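Local coordinates for putative Lipoprotein (Shewanella oneidensis, PDB 3U24), which is of unknown function but binds zinc and calcium ions and belongs to a family related to metallopeptidases, at residues A[88-96]-A[558-569]. Residues are numbered along the deposited sequence; the frame is centred on the assembly and turned at random.
With ZN (zinc ion), chain C.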
loop_
_atom_site.group_PDB
_atom_site.type_symbol
_atom_site.label_atom_id
_atom_site.label_comp_id
_atom_site.label_asym_id
_atom_site.label_seq_id
_atom_site.Cartn_x
_atom_site.Cartn_y
_atom_site.Cartn_z
ATOM N N SER A 88 -20.301 17.261 3.408
ATOM C CA SER A 88 -18.864 17.113 3.343
ATOM C C SER A 88 -18.486 15.685 2.976
ATOM O O SER A 88 -17.683 15.495 2.075
ATOM C CB SER A 88 -18.185 17.620 4.612
ATOM O OG SER A 88 -18.513 16.770 5.673
ATOM N N ASN A 89 -19.131 14.700 3.583
ATOM C CA ASN A 89 -18.929 13.304 3.178
ATOM C C ASN A 89 -19.304 12.977 1.738
ATOM O O ASN A 89 -18.636 12.152 1.065
ATOM C CB ASN A 89 -19.717 12.325 4.076
ATOM C CG ASN A 89 -18.827 11.628 5.074
ATOM O OD1 ASN A 89 -17.826 12.196 5.552
ATOM N ND2 ASN A 89 -19.165 10.370 5.380
ATOM N N GLU A 90 -20.420 13.545 1.305
ATOM C CA GLU A 90 -20.866 13.337 -0.052
ATOM C C GLU A 90 -19.890 13.975 -1.043
ATOM O O GLU A 90 -19.631 13.409 -2.117
ATOM C CB GLU A 90 -22.266 13.884 -0.243
ATOM C CG GLU A 90 -23.345 13.061 0.443
ATOM C CD GLU A 90 -24.686 13.747 0.431
ATOM O OE1 GLU A 90 -24.691 14.984 0.166
ATOM O OE2 GLU A 90 -25.737 13.069 0.687
ATOM N N THR A 91 -19.310 15.121 -0.681
ATOM C CA THR A 91 -18.404 15.777 -1.617
ATOM C C THR A 91 -17.101 14.982 -1.724
ATOM O O THR A 91 -16.529 14.840 -2.792
ATOM C CB THR A 91 -18.198 17.290 -1.309
ATOM O OG1 THR A 91 -17.540 17.888 -2.437
ATOM C CG2 THR A 91 -17.356 17.524 -0.107
ATOM N N ILE A 92 -16.676 14.396 -0.624
ATOM C CA ILE A 92 -15.530 13.450 -0.660
ATOM C C ILE A 92 -15.826 12.256 -1.566
ATOM O O ILE A 92 -15.049 11.970 -2.484
ATOM C CB ILE A 92 -15.097 13.011 0.743
ATOM C CG1 ILE A 92 -14.488 14.231 1.477
ATOM C CG2 ILE A 92 -14.099 11.850 0.644
ATOM C CD1 ILE A 92 -14.475 14.093 2.988
ATOM N N ASP A 93 -16.974 11.617 -1.368
ATOM C CA ASP A 93 -17.386 10.531 -2.252
ATOM C C ASP A 93 -17.480 10.962 -3.732
ATOM O O ASP A 93 -17.054 10.214 -4.632
ATOM C CB ASP A 93 -18.702 9.903 -1.783
ATOM C CG ASP A 93 -18.562 9.191 -0.420
ATOM O OD1 ASP A 93 -17.421 9.102 0.079
ATOM O OD2 ASP A 93 -19.576 8.739 0.149
ATOM N N TYR A 94 -18.020 12.156 -3.972
ATOM C CA TYR A 94 -18.159 12.670 -5.318
ATOM C C TYR A 94 -16.774 12.692 -5.970
ATOM O O TYR A 94 -16.596 12.157 -7.060
ATOM C CB TYR A 94 -18.774 14.089 -5.316
ATOM C CG TYR A 94 -18.955 14.704 -6.681
ATOM C CD1 TYR A 94 -17.878 15.154 -7.412
ATOM C CD2 TYR A 94 -20.223 14.855 -7.236
ATOM C CE1 TYR A 94 -18.048 15.711 -8.667
ATOM C CE2 TYR A 94 -20.394 15.443 -8.472
ATOM C CZ TYR A 94 -19.294 15.852 -9.187
ATOM O OH TYR A 94 -19.449 16.426 -10.431
ATOM N N HIS A 95 -15.804 13.298 -5.284
ATOM C CA HIS A 95 -14.483 13.440 -5.846
ATOM C C HIS A 95 -13.727 12.126 -6.007
ATOM O O HIS A 95 -13.036 11.909 -7.016
ATOM C CB HIS A 95 -13.686 14.487 -5.074
ATOM C CG HIS A 95 -14.151 15.866 -5.338
ATOM N ND1 HIS A 95 -15.234 16.421 -4.692
ATOM C CD2 HIS A 95 -13.722 16.798 -6.257
ATOM C CE1 HIS A 95 -15.431 17.663 -5.157
ATOM N NE2 HIS A 95 -14.492 17.904 -6.098
ATOM N N LEU A 96 -13.850 11.238 -5.037
ATOM C CA LEU A 96 -13.253 9.935 -5.141
ATOM C C LEU A 96 -13.837 9.173 -6.334
ATOM O O LEU A 96 -13.086 8.571 -7.080
ATOM C CB LEU A 96 -13.460 9.161 -3.858
ATOM C CG LEU A 96 -12.676 9.624 -2.623
ATOM C CD1 LEU A 96 -13.098 8.695 -1.456
ATOM C CD2 LEU A 96 -11.145 9.652 -2.830
ATOM N N TYR A 558 -12.680 13.330 8.697
ATOM C CA TYR A 558 -13.126 13.115 7.326
ATOM C C TYR A 558 -12.838 11.699 6.805
ATOM O O TYR A 558 -13.286 11.334 5.718
ATOM C CB TYR A 558 -12.434 14.148 6.417
ATOM C CG TYR A 558 -12.789 15.570 6.779
ATOM C CD1 TYR A 558 -13.918 16.169 6.245
ATOM C CD2 TYR A 558 -12.049 16.283 7.680
ATOM C CE1 TYR A 558 -14.267 17.451 6.571
ATOM C CE2 TYR A 558 -12.392 17.577 8.018
ATOM C CZ TYR A 558 -13.489 18.153 7.449
ATOM O OH TYR A 558 -13.859 19.436 7.785
ATOM N N GLY A 559 -12.094 10.910 7.568
ATOM C CA GLY A 559 -11.662 9.599 7.091
ATOM C C GLY A 559 -10.581 9.714 6.021
ATOM O O GLY A 559 -9.942 10.755 5.867
ATOM N N SER A 560 -10.447 8.657 5.235
ATOM C CA SER A 560 -9.338 8.478 4.308
ATOM C C SER A 560 -9.481 9.258 2.970
ATOM O O SER A 560 -9.300 8.715 1.893
ATOM C CB SER A 560 -9.177 6.961 4.078
ATOM O OG SER A 560 -9.027 6.295 5.373
ATOM N N ALA A 561 -9.809 10.533 3.061
ATOM C CA ALA A 561 -9.880 11.398 1.900
ATOM C C ALA A 561 -8.465 11.900 1.647
ATOM O O ALA A 561 -7.672 11.972 2.562
ATOM C CB ALA A 561 -10.808 12.599 2.121
ATOM N N PRO A 562 -8.170 12.271 0.395
ATOM C CA PRO A 562 -6.904 12.885 0.076
ATOM C C PRO A 562 -6.685 14.124 0.937
ATOM O O PRO A 562 -7.626 14.921 1.163
ATOM C CB PRO A 562 -7.072 13.317 -1.389
ATOM C CG PRO A 562 -8.180 12.472 -1.935
ATOM C CD PRO A 562 -9.095 12.251 -0.758
ATOM N N VAL A 563 -5.449 14.305 1.375
ATOM C CA VAL A 563 -5.125 15.427 2.218
ATOM C C VAL A 563 -5.575 16.800 1.642
ATOM O O VAL A 563 -6.068 17.660 2.390
ATOM C CB VAL A 563 -3.625 15.454 2.526
ATOM C CG1 VAL A 563 -3.276 16.663 3.400
ATOM C CG2 VAL A 563 -3.191 14.120 3.164
ATOM N N LYS A 564 -5.473 17.009 0.338
ATOM C CA LYS A 564 -5.858 18.300 -0.184
ATOM C C LYS A 564 -7.343 18.600 -0.025
ATOM O O LYS A 564 -7.730 19.763 0.076
ATOM C CB LYS A 564 -5.453 18.508 -1.633
ATOM C CG LYS A 564 -6.106 17.602 -2.658
ATOM C CD LYS A 564 -5.902 18.226 -4.040
ATOM C CE LYS A 564 -6.065 17.253 -5.194
ATOM N NZ LYS A 564 -6.489 17.992 -6.438
ATOM N N TYR A 565 -8.172 17.568 -0.022
ATOM C CA TYR A 565 -9.594 17.781 0.150
ATOM C C TYR A 565 -9.911 18.088 1.619
ATOM O O TYR A 565 -10.741 18.953 1.913
ATOM C CB TYR A 565 -10.390 16.590 -0.446
ATOM C CG TYR A 565 -10.339 16.572 -1.993
ATOM C CD1 TYR A 565 -10.671 17.760 -2.759
ATOM C CD2 TYR A 565 -9.963 15.415 -2.695
ATOM C CE1 TYR A 565 -10.614 17.774 -4.164
ATOM C CE2 TYR A 565 -9.914 15.411 -4.100
ATOM C CZ TYR A 565 -10.240 16.592 -4.843
ATOM O OH TYR A 565 -10.204 16.600 -6.256
ATOM N N ILE A 566 -9.233 17.404 2.528
ATOM C CA ILE A 566 -9.372 17.706 3.937
ATOM C C ILE A 566 -8.954 19.149 4.232
ATOM O O ILE A 566 -9.681 19.874 4.921
ATOM C CB ILE A 566 -8.590 16.760 4.841
ATOM C CG1 ILE A 566 -9.142 15.330 4.721
ATOM C CG2 ILE A 566 -8.653 17.244 6.290
ATOM C CD1 ILE A 566 -8.198 14.285 5.312
ATOM N N ARG A 567 -7.840 19.570 3.655
ATOM C CA ARG A 567 -7.390 20.948 3.769
ATOM C C ARG A 567 -8.450 21.911 3.261
ATOM O O ARG A 567 -8.774 22.890 3.919
ATOM C CB ARG A 567 -6.128 21.160 2.959
ATOM C CG ARG A 567 -5.657 22.601 2.896
ATOM C CD ARG A 567 -4.268 22.735 2.224
ATOM N NE ARG A 567 -3.978 24.170 2.083
ATOM C CZ ARG A 567 -4.453 24.948 1.109
ATOM N NH1 ARG A 567 -5.207 24.456 0.133
ATOM N NH2 ARG A 567 -4.152 26.218 1.093
ATOM N N GLN A 568 -8.958 21.652 2.063
ATOM C CA GLN A 568 -9.945 22.552 1.434
ATOM C C GLN A 568 -11.202 22.648 2.330
ATOM O O GLN A 568 -11.717 23.740 2.548
ATOM C CB GLN A 568 -10.287 22.059 0.011
ATOM C CG GLN A 568 -10.937 23.071 -0.931
ATOM C CD GLN A 568 -10.843 22.692 -2.445
ATOM O OE1 GLN A 568 -9.928 21.957 -2.904
ATOM N NE2 GLN A 568 -11.795 23.226 -3.235
ATOM N N LEU A 569 -11.673 21.528 2.880
ATOM C CA LEU A 569 -12.892 21.561 3.709
ATOM C C LEU A 569 -12.611 22.284 5.012
ATOM O O LEU A 569 -13.459 23.023 5.460
ATOM C CB LEU A 569 -13.471 20.164 3.980
ATOM C CG LEU A 569 -13.948 19.467 2.700
ATOM C CD1 LEU A 569 -14.010 17.945 2.888
ATOM C CD2 LEU A 569 -15.266 20.037 2.209
HETATM ZN ZN ZN C . -14.423 19.556 -7.196
HETATM O O HOH W 1 -11.791 14.368 -7.973
HETATM O O HOH W 2 -15.674 21.465 -6.092
#
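With CG beside the backbone N and opposite the carbonyl carbon in both His-95 and Tyr-565 (chi1 near -70°), the two rings meet at the partly exposed side of the helix pair. Their centroids lie 4.8 Å apart and their planes are oblique, inclined by 44°. CB of His-95 sits over one face of the tyrosine ring, while Tyr-565 OH comes within 3.5 Å of His-95 CD2. A water spans the same pair, donating to His-95 O and hydrogen-bonding Tyr-565 OH. Deeper in, Ile-92 forms the apolar centre: its CG2 meets Ala-561 CB at 3.7 Å, and its CD1 touches both Tyr-558 CD1 and Leu-569 CD1. Leu-96 CD2 rests on Pro-562 CD (3.9 Å), at the N-cap of helix 563-571, and Thr-91 CG2 touches Leu-569 CD2. The short helical segments run roughly antiparallel, at 147°, joining the start of helix 88-111 to the C-terminal helix; helix 427-432 packs against Ile-92 and Leu-96. The His-95 ring is fixed by its ND1-H, which reaches Thr-91 O at 2.8 Å, nearly straight and in the ring plane, from above the carbonyl plane; His-95 N grips this oxygen from the opposite face. That leaves NE2 to coordinate zinc at 2.0 Å, with a water as a further ligand. Apolar packing and the bridging water thus join the segments, while Thr-91 O orients the imidazole and probably makes NE2 a stronger donor to zinc.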